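Local coordinates for succinylglutamate desuccinylase/aspartoacylase (PDB 3LWU), which binds zinc and is probably a hydrolase acting on ester bonds, a member of the succinylglutamate desuccinylase/aspartoacylase family, at residues Asp360-His366 against Glu377-Thr383; Asn121-Asp126 against Phe226-Met230; Ser215-Ile221 against Met300-Tyr306; Val72-Leu76 against Leu271-Leu275. One frame throughout, in Å; residues are numbered along the deposited sequence.

Contact 1: residues Asp360-His366 against Glu377-Thr383; sequences DCVPILH and ELYKVMT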
# COMPACT_ATOMS: atom_id res chain seq x y z
N ASP A 360 -30.17 13.26 -18.90
CA ASP A 360 -29.15 14.28 -19.09
C ASP A 360 -28.42 14.52 -17.78
O ASP A 360 -29.00 14.47 -16.70
CB ASP A 360 -29.75 15.62 -19.54
CG ASP A 360 -30.45 15.53 -20.87
OD1 ASP A 360 -30.24 14.54 -21.62
OD2 ASP A 360 -31.25 16.45 -21.14
N CYS A 361 -27.13 14.79 -17.87
CA CYS A 361 -26.37 15.08 -16.67
C CYS A 361 -25.24 16.02 -16.97
O CYS A 361 -24.99 16.31 -18.13
CB CYS A 361 -25.85 13.78 -16.06
SG CYS A 361 -24.50 12.96 -16.95
N VAL A 362 -24.59 16.51 -15.92
CA VAL A 362 -23.27 17.16 -16.03
C VAL A 362 -22.29 16.30 -15.26
O VAL A 362 -22.30 16.29 -14.02
CB VAL A 362 -23.32 18.62 -15.50
CG1 VAL A 362 -21.95 19.26 -15.53
CG2 VAL A 362 -24.34 19.46 -16.29
N PRO A 363 -21.42 15.55 -15.97
CA PRO A 363 -20.42 14.81 -15.26
C PRO A 363 -19.43 15.75 -14.56
O PRO A 363 -18.95 16.72 -15.17
CB PRO A 363 -19.71 14.01 -16.38
CG PRO A 363 -20.65 13.97 -17.48
CD PRO A 363 -21.35 15.29 -17.41
N ILE A 364 -19.15 15.47 -13.27
CA ILE A 364 -18.30 16.37 -12.48
C ILE A 364 -16.88 15.86 -12.33
O ILE A 364 -15.94 16.64 -12.43
CB ILE A 364 -18.93 16.66 -11.10
CG1 ILE A 364 -20.18 17.52 -11.29
CG2 ILE A 364 -17.95 17.37 -10.16
CD1 ILE A 364 -19.88 18.85 -12.05
N LEU A 365 -16.74 14.56 -12.07
CA LEU A 365 -15.45 13.95 -11.84
C LEU A 365 -15.49 12.50 -12.25
O LEU A 365 -16.56 11.87 -12.31
CB LEU A 365 -15.01 14.09 -10.36
CG LEU A 365 -15.93 13.53 -9.29
CD1 LEU A 365 -15.60 12.05 -8.94
CD2 LEU A 365 -15.91 14.38 -7.99
N HIS A 366 -14.31 11.97 -12.55
CA HIS A 366 -14.18 10.54 -12.77
C HIS A 366 -12.96 9.94 -12.10
O HIS A 366 -12.06 10.64 -11.65
CB HIS A 366 -14.24 10.18 -14.28
CG HIS A 366 -13.06 10.59 -15.10
ND1 HIS A 366 -11.86 9.90 -15.08
CD2 HIS A 366 -12.92 11.57 -16.03
CE1 HIS A 366 -11.02 10.46 -15.95
NE2 HIS A 366 -11.64 11.48 -16.53
N GLU A 377 -16.22 3.08 -8.62
CA GLU A 377 -16.84 4.36 -8.98
C GLU A 377 -16.22 4.89 -10.27
O GLU A 377 -15.01 4.97 -10.33
CB GLU A 377 -16.58 5.38 -7.89
CG GLU A 377 -17.17 6.79 -8.16
CD GLU A 377 -16.22 7.91 -7.71
OE1 GLU A 377 -15.09 8.11 -8.33
OE2 GLU A 377 -16.58 8.59 -6.75
N LEU A 378 -17.01 5.16 -11.31
CA LEU A 378 -16.46 5.63 -12.59
C LEU A 378 -16.56 7.14 -12.63
O LEU A 378 -15.58 7.79 -12.89
CB LEU A 378 -17.16 5.02 -13.81
CG LEU A 378 -16.85 3.57 -14.18
CD1 LEU A 378 -17.65 3.13 -15.40
CD2 LEU A 378 -15.38 3.35 -14.35
N TYR A 379 -17.78 7.65 -12.42
CA TYR A 379 -18.06 9.07 -12.40
C TYR A 379 -19.00 9.45 -11.25
O TYR A 379 -19.81 8.64 -10.77
CB TYR A 379 -18.79 9.54 -13.67
CG TYR A 379 -17.98 9.85 -14.91
CD1 TYR A 379 -17.61 8.83 -15.80
CD2 TYR A 379 -17.68 11.18 -15.27
CE1 TYR A 379 -16.90 9.12 -16.96
CE2 TYR A 379 -16.95 11.47 -16.43
CZ TYR A 379 -16.57 10.43 -17.28
OH TYR A 379 -15.90 10.67 -18.47
N LYS A 380 -18.95 10.73 -10.91
CA LYS A 380 -20.07 11.38 -10.22
C LYS A 380 -20.63 12.43 -11.16
O LYS A 380 -19.87 13.20 -11.77
CB LYS A 380 -19.63 12.03 -8.93
CG LYS A 380 -19.19 11.09 -7.82
CD LYS A 380 -19.58 11.78 -6.56
CE LYS A 380 -18.77 11.49 -5.35
NZ LYS A 380 -19.43 12.43 -4.36
N VAL A 381 -21.96 12.44 -11.30
CA VAL A 381 -22.62 13.29 -12.23
C VAL A 381 -23.79 14.04 -11.53
O VAL A 381 -24.45 13.50 -10.64
CB VAL A 381 -23.16 12.49 -13.44
CG1 VAL A 381 -22.02 11.65 -14.11
CG2 VAL A 381 -24.36 11.63 -13.04
N MSE A 382 -24.01 15.28 -11.93
CA MSE A 382 -25.13 16.05 -11.42
C MSE A 382 -26.30 15.84 -12.36
O MSE A 382 -26.13 15.82 -13.60
CB MSE A 382 -24.80 17.54 -11.38
CG MSE A 382 -23.71 17.93 -10.43
SE MSE A 382 -23.52 19.84 -10.56
CE MSE A 382 -22.47 20.16 -8.98
N THR A 383 -27.48 15.71 -11.78
CA THR A 383 -28.71 15.61 -12.55
C THR A 383 -29.65 16.73 -12.06
O THR A 383 -29.42 17.33 -11.01
CB THR A 383 -29.38 14.20 -12.38
OG1 THR A 383 -29.71 14.00 -11.00
CG2 THR A 383 -28.43 13.09 -12.79
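I364 and M382 meet at the apolar centre of this strand pair: CG1 of I364 lies 3.7 Å from CG of M382, a selenomethionine whose chain stays extended beyond CG and crosses the isoleucine at a slant. On the other side of the sheet, V381 packs against C361 and P363, its CB 3.8 Å from SG of C361. CG1 of V381, anti to its carbonyl carbon (chi1 -54°), reaches CA of P363 at 3.7 Å. Next along that face comes the ring of Y379, CD2 of which meets CB of P363 obliquely; CB of H366 sits over the ring centre, 3.5 Å from the centroid and 6° off the normal, a CH-pi contact. The two rings themselves are inclined at 54°, and the imidazole instead stacks on Y323. L365 and K380 run side by side, CD1 to CG 3.9 Å. The polar edge lies beyond: NZ of K380 hydrogen-bonds to an unidentified ligand, E377 forms a salt bridge with K312, and OH of Y379 hydrogen-bonds to O of A325.

The backbones are joined by a reciprocal pair of bonds between V362 and M382. Further along, O of K380 accepts from N of I364 at 2.8 Å and, weakly, from N of L365 at 3.4 Å, while N of K380 donates to O of L365. Two successive residues facing one lysine shift the register by one, which defines a classic beta bulge in an antiparallel strand pair; L365 lies about 9 Å, side chain to side chain, from the zinc ligand E66.

Contact 2: residues Asn121-Asp126 against Phe226-Met230; sequences NREYFD and FGGAM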
# COMPACT_ATOMS: atom_id res chain seq x y z
N ASN A 121 -11.48 13.07 6.17
CA ASN A 121 -12.57 14.03 6.16
C ASN A 121 -13.88 13.54 6.75
O ASN A 121 -14.92 14.21 6.55
CB ASN A 121 -12.80 14.58 4.76
CG ASN A 121 -13.48 15.94 4.77
OD1 ASN A 121 -13.29 16.77 5.67
ND2 ASN A 121 -14.32 16.17 3.77
N ARG A 122 -13.86 12.41 7.46
CA ARG A 122 -15.05 11.88 8.14
C ARG A 122 -14.78 11.80 9.64
O ARG A 122 -15.48 11.13 10.36
CB ARG A 122 -15.39 10.45 7.65
CG ARG A 122 -15.77 10.29 6.15
CD ARG A 122 -17.28 10.43 5.81
NE ARG A 122 -17.54 11.80 5.36
CZ ARG A 122 -17.38 12.26 4.11
NH1 ARG A 122 -17.02 11.46 3.11
NH2 ARG A 122 -17.62 13.54 3.85
N GLU A 123 -13.76 12.50 10.11
CA GLU A 123 -13.26 12.37 11.45
C GLU A 123 -13.60 13.57 12.34
O GLU A 123 -13.17 13.62 13.47
CB GLU A 123 -11.72 12.24 11.39
CG GLU A 123 -11.18 10.88 10.85
CD GLU A 123 -11.33 9.74 11.87
OE1 GLU A 123 -12.45 9.36 12.20
OE2 GLU A 123 -10.34 9.17 12.34
N TYR A 124 -14.37 14.54 11.83
CA TYR A 124 -14.65 15.75 12.61
C TYR A 124 -15.67 15.45 13.71
O TYR A 124 -16.34 14.40 13.72
CB TYR A 124 -15.08 16.92 11.71
CG TYR A 124 -13.92 17.44 10.89
CD1 TYR A 124 -13.02 18.35 11.42
CD2 TYR A 124 -13.69 16.98 9.60
CE1 TYR A 124 -11.95 18.81 10.68
CE2 TYR A 124 -12.59 17.42 8.85
CZ TYR A 124 -11.74 18.33 9.40
OH TYR A 124 -10.71 18.78 8.66
N PHE A 125 -15.74 16.35 14.68
CA PHE A 125 -16.52 16.13 15.89
C PHE A 125 -17.91 16.78 15.83
O PHE A 125 -18.02 17.99 15.59
CB PHE A 125 -15.77 16.68 17.10
CG PHE A 125 -16.54 16.56 18.40
CD1 PHE A 125 -16.95 15.33 18.86
CD2 PHE A 125 -16.79 17.69 19.19
CE1 PHE A 125 -17.62 15.20 20.07
CE2 PHE A 125 -17.46 17.56 20.38
CZ PHE A 125 -17.88 16.31 20.82
N ASP A 126 -18.94 15.98 16.07
CA ASP A 126 -20.34 16.41 16.20
C ASP A 126 -20.62 16.67 17.67
O ASP A 126 -20.56 15.76 18.49
CB ASP A 126 -21.24 15.26 15.71
CG ASP A 126 -22.75 15.53 15.87
OD1 ASP A 126 -23.19 16.60 16.36
OD2 ASP A 126 -23.51 14.63 15.46
N PHE A 226 -25.13 16.22 9.56
CA PHE A 226 -23.75 15.93 9.96
C PHE A 226 -23.28 14.55 9.47
O PHE A 226 -23.83 13.51 9.89
CB PHE A 226 -23.58 16.02 11.49
CG PHE A 226 -22.16 15.86 11.93
CD1 PHE A 226 -21.29 16.95 11.96
CD2 PHE A 226 -21.64 14.59 12.23
CE1 PHE A 226 -19.95 16.78 12.32
CE2 PHE A 226 -20.30 14.43 12.59
CZ PHE A 226 -19.47 15.53 12.64
N GLY A 227 -22.26 14.54 8.60
CA GLY A 227 -21.70 13.27 8.06
C GLY A 227 -20.21 13.16 8.31
O GLY A 227 -19.52 12.42 7.63
N GLY A 228 -19.71 13.93 9.27
CA GLY A 228 -18.31 13.84 9.68
C GLY A 228 -17.31 14.80 9.02
O GLY A 228 -16.12 14.70 9.35
N ALA A 229 -17.78 15.69 8.11
CA ALA A 229 -16.91 16.62 7.32
C ALA A 229 -16.74 17.98 7.98
O ALA A 229 -17.61 18.42 8.73
CB ALA A 229 -17.43 16.80 5.90
N MSE A 230 -15.63 18.66 7.66
CA MSE A 230 -15.28 19.98 8.25
C MSE A 230 -16.36 21.01 8.05
O MSE A 230 -16.71 21.73 9.01
CB MSE A 230 -13.95 20.54 7.69
CG MSE A 230 -13.70 22.05 7.99
SE MSE A 230 -13.47 22.32 9.93
CE MSE A 230 -11.48 22.25 9.96
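Y124, F226 and M230 have the most surface buried in this loop-to-loop contact. The Y124 ring lies over the start of the helix that M230 opens: CB of this selenomethionine sits 3.8 Å from the ring centroid, 22° off the normal, so the aliphatic root covers a face. Two bends, at chi2 and chi3, fold the chain back along the ring, bringing CE to 3.5 Å from CE1 of Y124 and SE obliquely beside it, a Met-aromatic contact. The backbone fixes the tyrosine too, its N donating to O of G228 at 3.0 Å while that same oxygen lies at the ring edge.

F226, with CG anti to its N (chi1 -175°), turns one ring face to D126. CB of D126 is 3.5 Å from the centroid, over that face, and the backbone N of G228 lies over the opposite face, so the phenyl is sandwiched. The D126 carboxylate is inclined to the ring plane, and its OD1 bonds to N of N128. At the far end NE of R122 makes a weak bond, 3.1 Å and bent to 134°, with O of G227.

N121 touches A229 and also reaches the zinc ligands H63 and H192, which places this contact beside the metal site. A229 is the N-cap of helix 230-247; M230 packs on strands 56-60 and 187-194, while Y124 reaches Q179 of helix 170-182 and hydrogen-bonds through OH to Q59.

Contact 3: residues Ser215-Ile221 against Met300-Tyr306; sequences SIPYTLI and MERFGCY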
# COMPACT_ATOMS: atom_id res chain seq x y z
N SER A 215 -15.49 31.51 -8.01
CA SER A 215 -15.31 31.34 -9.46
C SER A 215 -15.51 29.87 -9.79
O SER A 215 -14.61 29.19 -10.26
CB SER A 215 -13.92 31.82 -9.88
OG SER A 215 -13.74 33.19 -9.59
N ILE A 216 -16.70 29.36 -9.46
CA ILE A 216 -16.94 27.93 -9.48
C ILE A 216 -18.21 27.63 -10.28
O ILE A 216 -19.30 28.05 -9.89
CB ILE A 216 -16.99 27.34 -8.06
CG1 ILE A 216 -15.61 27.45 -7.41
CG2 ILE A 216 -17.38 25.84 -8.10
CD1 ILE A 216 -15.50 26.96 -6.00
N PRO A 217 -18.07 26.92 -11.41
CA PRO A 217 -19.25 26.73 -12.26
C PRO A 217 -20.36 25.87 -11.64
O PRO A 217 -21.53 26.14 -11.90
CB PRO A 217 -18.69 26.07 -13.51
CG PRO A 217 -17.23 26.37 -13.48
CD PRO A 217 -16.86 26.37 -12.05
N TYR A 218 -20.02 24.88 -10.83
CA TYR A 218 -21.02 23.97 -10.32
C TYR A 218 -21.01 23.89 -8.80
O TYR A 218 -19.99 23.58 -8.19
CB TYR A 218 -20.85 22.56 -10.94
CG TYR A 218 -20.97 22.58 -12.43
CD1 TYR A 218 -22.21 22.65 -13.03
CD2 TYR A 218 -19.84 22.58 -13.25
CE1 TYR A 218 -22.34 22.71 -14.39
CE2 TYR A 218 -19.97 22.68 -14.65
CZ TYR A 218 -21.22 22.74 -15.19
OH TYR A 218 -21.41 22.81 -16.56
N THR A 219 -22.18 24.11 -8.22
CA THR A 219 -22.42 24.07 -6.79
C THR A 219 -23.43 22.96 -6.39
O THR A 219 -24.51 22.85 -6.97
CB THR A 219 -23.03 25.40 -6.31
OG1 THR A 219 -22.12 26.46 -6.61
CG2 THR A 219 -23.32 25.38 -4.81
N LEU A 220 -23.06 22.19 -5.38
CA LEU A 220 -23.94 21.23 -4.74
C LEU A 220 -24.55 21.87 -3.49
O LEU A 220 -23.84 22.34 -2.61
CB LEU A 220 -23.15 19.98 -4.34
CG LEU A 220 -22.64 19.23 -5.56
CD1 LEU A 220 -21.37 18.46 -5.27
CD2 LEU A 220 -23.72 18.35 -6.11
N ILE A 221 -25.87 21.88 -3.43
CA ILE A 221 -26.59 22.50 -2.34
C ILE A 221 -26.85 21.44 -1.32
O ILE A 221 -27.59 20.52 -1.60
CB ILE A 221 -27.93 23.12 -2.81
CG1 ILE A 221 -27.69 24.05 -4.01
CG2 ILE A 221 -28.57 23.87 -1.68
CD1 ILE A 221 -28.95 24.61 -4.66
N MSE A 300 -19.21 34.46 -15.36
CA MSE A 300 -19.26 33.11 -15.92
C MSE A 300 -20.60 32.51 -15.62
O MSE A 300 -21.25 32.88 -14.66
CB MSE A 300 -18.16 32.20 -15.34
CG MSE A 300 -18.13 32.14 -13.83
SE MSE A 300 -16.72 30.98 -13.05
CE MSE A 300 -17.84 29.62 -12.53
N GLU A 301 -20.98 31.51 -16.39
CA GLU A 301 -22.22 30.82 -16.08
C GLU A 301 -22.02 29.91 -14.88
O GLU A 301 -21.03 29.18 -14.80
CB GLU A 301 -22.68 30.04 -17.30
CG GLU A 301 -23.24 30.96 -18.36
CD GLU A 301 -23.48 30.27 -19.70
OE1 GLU A 301 -22.88 29.21 -19.98
OE2 GLU A 301 -24.27 30.81 -20.49
N ARG A 302 -22.96 30.01 -13.93
CA ARG A 302 -22.93 29.24 -12.70
C ARG A 302 -24.19 28.39 -12.59
O ARG A 302 -25.28 28.90 -12.86
CB ARG A 302 -22.82 30.19 -11.52
CG ARG A 302 -21.47 30.84 -11.39
CD ARG A 302 -21.37 31.67 -10.12
NE ARG A 302 -20.07 32.33 -9.99
CZ ARG A 302 -19.66 33.41 -10.65
NH1 ARG A 302 -20.44 34.01 -11.55
NH2 ARG A 302 -18.45 33.90 -10.42
N PHE A 303 -24.05 27.11 -12.20
CA PHE A 303 -25.18 26.17 -12.06
C PHE A 303 -25.12 25.46 -10.72
O PHE A 303 -24.11 25.51 -10.03
CB PHE A 303 -25.21 25.10 -13.17
CG PHE A 303 -25.16 25.65 -14.58
CD1 PHE A 303 -23.94 26.01 -15.16
CD2 PHE A 303 -26.32 25.77 -15.35
CE1 PHE A 303 -23.88 26.50 -16.48
CE2 PHE A 303 -26.28 26.28 -16.67
CZ PHE A 303 -25.07 26.64 -17.23
N GLY A 304 -26.21 24.81 -10.35
CA GLY A 304 -26.27 24.01 -9.12
C GLY A 304 -27.20 22.82 -9.25
O GLY A 304 -27.96 22.75 -10.21
N CYS A 305 -27.09 21.87 -8.31
CA CYS A 305 -28.11 20.85 -8.08
C CYS A 305 -28.18 20.52 -6.60
O CYS A 305 -27.26 20.81 -5.85
CB CYS A 305 -27.86 19.57 -8.90
SG CYS A 305 -26.64 18.47 -8.25
N TYR A 306 -29.28 19.95 -6.17
CA TYR A 306 -29.40 19.54 -4.78
C TYR A 306 -28.56 18.26 -4.65
O TYR A 306 -28.38 17.54 -5.63
CB TYR A 306 -30.87 19.32 -4.39
CG TYR A 306 -31.66 20.62 -4.40
CD1 TYR A 306 -31.60 21.49 -3.33
CD2 TYR A 306 -32.43 20.99 -5.51
CE1 TYR A 306 -32.27 22.68 -3.35
CE2 TYR A 306 -33.12 22.18 -5.53
CZ TYR A 306 -33.04 23.03 -4.43
OH TYR A 306 -33.72 24.22 -4.41
O HOH W 1 -21.97 27.30 -9.26
O HOH W 2 -19.03 30.09 -8.21
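Y218 and F303 stand side by side on one face of two parallel strands, CE1 of the tyrosine 3.7 Å from CD1 of the phenylalanine. Both place CG beside the backbone N and anti to the carbonyl carbon (chi1 -59° and -53°), which sends the rings the same way; their planes differ by 19°, but with centroids 5.7 Å apart they are slid apart and barely overlap. OH of Y218 bonds to O of G328.

Farther along this face CD2 of L220 meets SG of C305 at 3.6 Å. On the reverse face, I221 and Y306 also run alongside each other: CB of I221 approaches CD1 of Y306, and CD1 of I221 comes over the ring face near the rim.

A ladder of four backbone bonds joins strands 218-221 and 303-306, which run nearly the same way. N of F303 donates to O of P217 at 2.7 Å, followed by T219 to F303, C305 to T219 and I221 to C305, the alternation that identifies a parallel pair. Strand 196-204 pairs with the other edge of 218-222, also in parallel.

Ahead of the strands, R302 is extended from CG to NE, so its NE reaches a water, 3.0 Å away and in the guanidinium plane, that also bonds to N and O of I216. CG of M300 lies over one guanidinium face, and NH2 is held by F214 O and A298 O. A second water links O of I216, OG1 of T219 and O of F303.

Contact 4: residues Val72-Leu76 against Leu271-Leu275; sequences VIYQL and LADAL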
# COMPACT_ATOMS: atom_id res chain seq x y z
N VAL A 72 -3.50 27.65 -4.12
CA VAL A 72 -4.54 28.67 -3.87
C VAL A 72 -4.20 29.56 -2.66
O VAL A 72 -4.26 30.81 -2.73
CB VAL A 72 -5.93 28.03 -3.77
CG1 VAL A 72 -7.05 29.09 -3.40
CG2 VAL A 72 -6.24 27.34 -5.10
N ILE A 73 -3.77 28.93 -1.58
CA ILE A 73 -3.35 29.68 -0.41
C ILE A 73 -2.15 30.58 -0.75
O ILE A 73 -2.10 31.73 -0.31
CB ILE A 73 -3.09 28.74 0.78
CG1 ILE A 73 -4.45 28.26 1.30
CG2 ILE A 73 -2.31 29.44 1.87
CD1 ILE A 73 -4.44 27.21 2.41
N TYR A 74 -1.20 30.06 -1.50
CA TYR A 74 -0.05 30.86 -1.91
C TYR A 74 -0.50 32.09 -2.70
O TYR A 74 -0.05 33.19 -2.43
CB TYR A 74 0.94 30.03 -2.73
CG TYR A 74 2.10 30.82 -3.26
CD1 TYR A 74 3.24 31.06 -2.48
CD2 TYR A 74 2.06 31.37 -4.52
CE1 TYR A 74 4.30 31.84 -2.97
CE2 TYR A 74 3.11 32.15 -5.00
CZ TYR A 74 4.21 32.36 -4.22
OH TYR A 74 5.24 33.09 -4.73
N GLN A 75 -1.40 31.91 -3.67
CA GLN A 75 -1.85 33.05 -4.49
C GLN A 75 -2.69 33.99 -3.68
O GLN A 75 -2.58 35.20 -3.81
CB GLN A 75 -2.64 32.61 -5.73
CG GLN A 75 -1.82 31.83 -6.78
CD GLN A 75 -0.77 32.69 -7.48
OE1 GLN A 75 -0.19 33.60 -6.89
NE2 GLN A 75 -0.49 32.36 -8.74
N LEU A 76 -3.49 33.43 -2.78
CA LEU A 76 -4.34 34.25 -1.93
C LEU A 76 -3.48 35.14 -1.01
O LEU A 76 -3.68 36.35 -0.93
CB LEU A 76 -5.30 33.38 -1.14
CG LEU A 76 -6.40 34.05 -0.32
CD1 LEU A 76 -7.32 34.92 -1.20
CD2 LEU A 76 -7.19 32.96 0.40
N LEU A 271 -0.37 27.15 -10.87
CA LEU A 271 -0.38 28.42 -10.19
C LEU A 271 -1.34 29.39 -10.88
O LEU A 271 -2.04 30.16 -10.20
CB LEU A 271 1.06 29.01 -10.08
CG LEU A 271 1.80 28.68 -8.77
CD1 LEU A 271 1.10 29.26 -7.53
CD2 LEU A 271 1.93 27.20 -8.57
N ALA A 272 -1.39 29.34 -12.21
CA ALA A 272 -2.27 30.21 -12.95
C ALA A 272 -3.72 29.88 -12.61
O ALA A 272 -4.52 30.77 -12.36
CB ALA A 272 -2.01 30.13 -14.48
N ASP A 273 -4.06 28.61 -12.55
CA ASP A 273 -5.42 28.23 -12.24
C ASP A 273 -5.73 28.59 -10.77
O ASP A 273 -6.83 29.03 -10.43
CB ASP A 273 -5.57 26.73 -12.51
CG ASP A 273 -7.00 26.30 -12.73
OD1 ASP A 273 -7.85 27.14 -13.15
OD2 ASP A 273 -7.25 25.09 -12.50
N ALA A 274 -4.72 28.48 -9.91
CA ALA A 274 -4.88 28.79 -8.50
C ALA A 274 -5.16 30.28 -8.28
O ALA A 274 -5.91 30.64 -7.37
CB ALA A 274 -3.65 28.32 -7.70
N LEU A 275 -4.59 31.12 -9.12
CA LEU A 275 -4.83 32.56 -9.04
C LEU A 275 -6.32 32.86 -9.35
O LEU A 275 -6.94 33.64 -8.66
CB LEU A 275 -3.91 33.33 -9.97
CG LEU A 275 -4.04 34.87 -10.03
CD1 LEU A 275 -3.79 35.51 -8.64
CD2 LEU A 275 -3.03 35.47 -11.09
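V72 meets A274 at the closest CA pair of the two segments, 4.6 Å, and CG2 of the valine lies 3.8 Å from CB of the alanine. Because CG2 stands beside the backbone N, anti to the carbonyl carbon, it is this branch that touches A274. The alanine methyl also faces N of V72, so the small side chain lets the two backbones approach closely.

I73 turns to strand 89-92. Y74 follows, and its CD2 meets CD1 of L271 at 3.8 Å, the two side chains crossing at about a right angle. A third copy of the protein continues this surface, its I343 packing on Y74 and its Y352 on L271.

The segments belong to helices 68-80 and 271-287, whose axes here pass 8.5 Å apart at a crossing angle of -63°. This is plain helix-helix packing within the catalytic domain.

Q75 supplies the polar link. A bend at chi2 (-68°) folds the amide across the second helix, where NE2 donates to O of L271, 3.1 Å and almost straight at 176°. The acceptor lies in the amide plane, yet NE2 stands well above the carbonyl plane of L271; N of L275, the helical donor at 2.9 Å from the same oxygen, arrives from the opposite face. The aliphatic part packs too, CG of Q75 lying 3.7 Å from N of L275. L76, like I73, turns to strand 89-92.

Along the chain, contact 4 opens first and encloses contact 2, contact 3 interleaves with both, and contact 1 comes last. Contacts 1 and 3, with centres 14 Å apart, touch directly: the side chain of M382 packs on Y218 and L220, and V362 on Y218. Strand 196-204 ties them further, pairing with both 218-222 and 362-366. Contact 4 stands apart, its nearest atoms about 7 Å from contact 3, with helix 271-287 leading on to strand 303-306. Contact 2 lies across the chain's centre from contacts 3 and 4, its centre 23 and 27 Å from theirs. Of the four, contact 2 adjoins the zinc site, through N121; contacts 1 and 3 join strands, contact 4 helices.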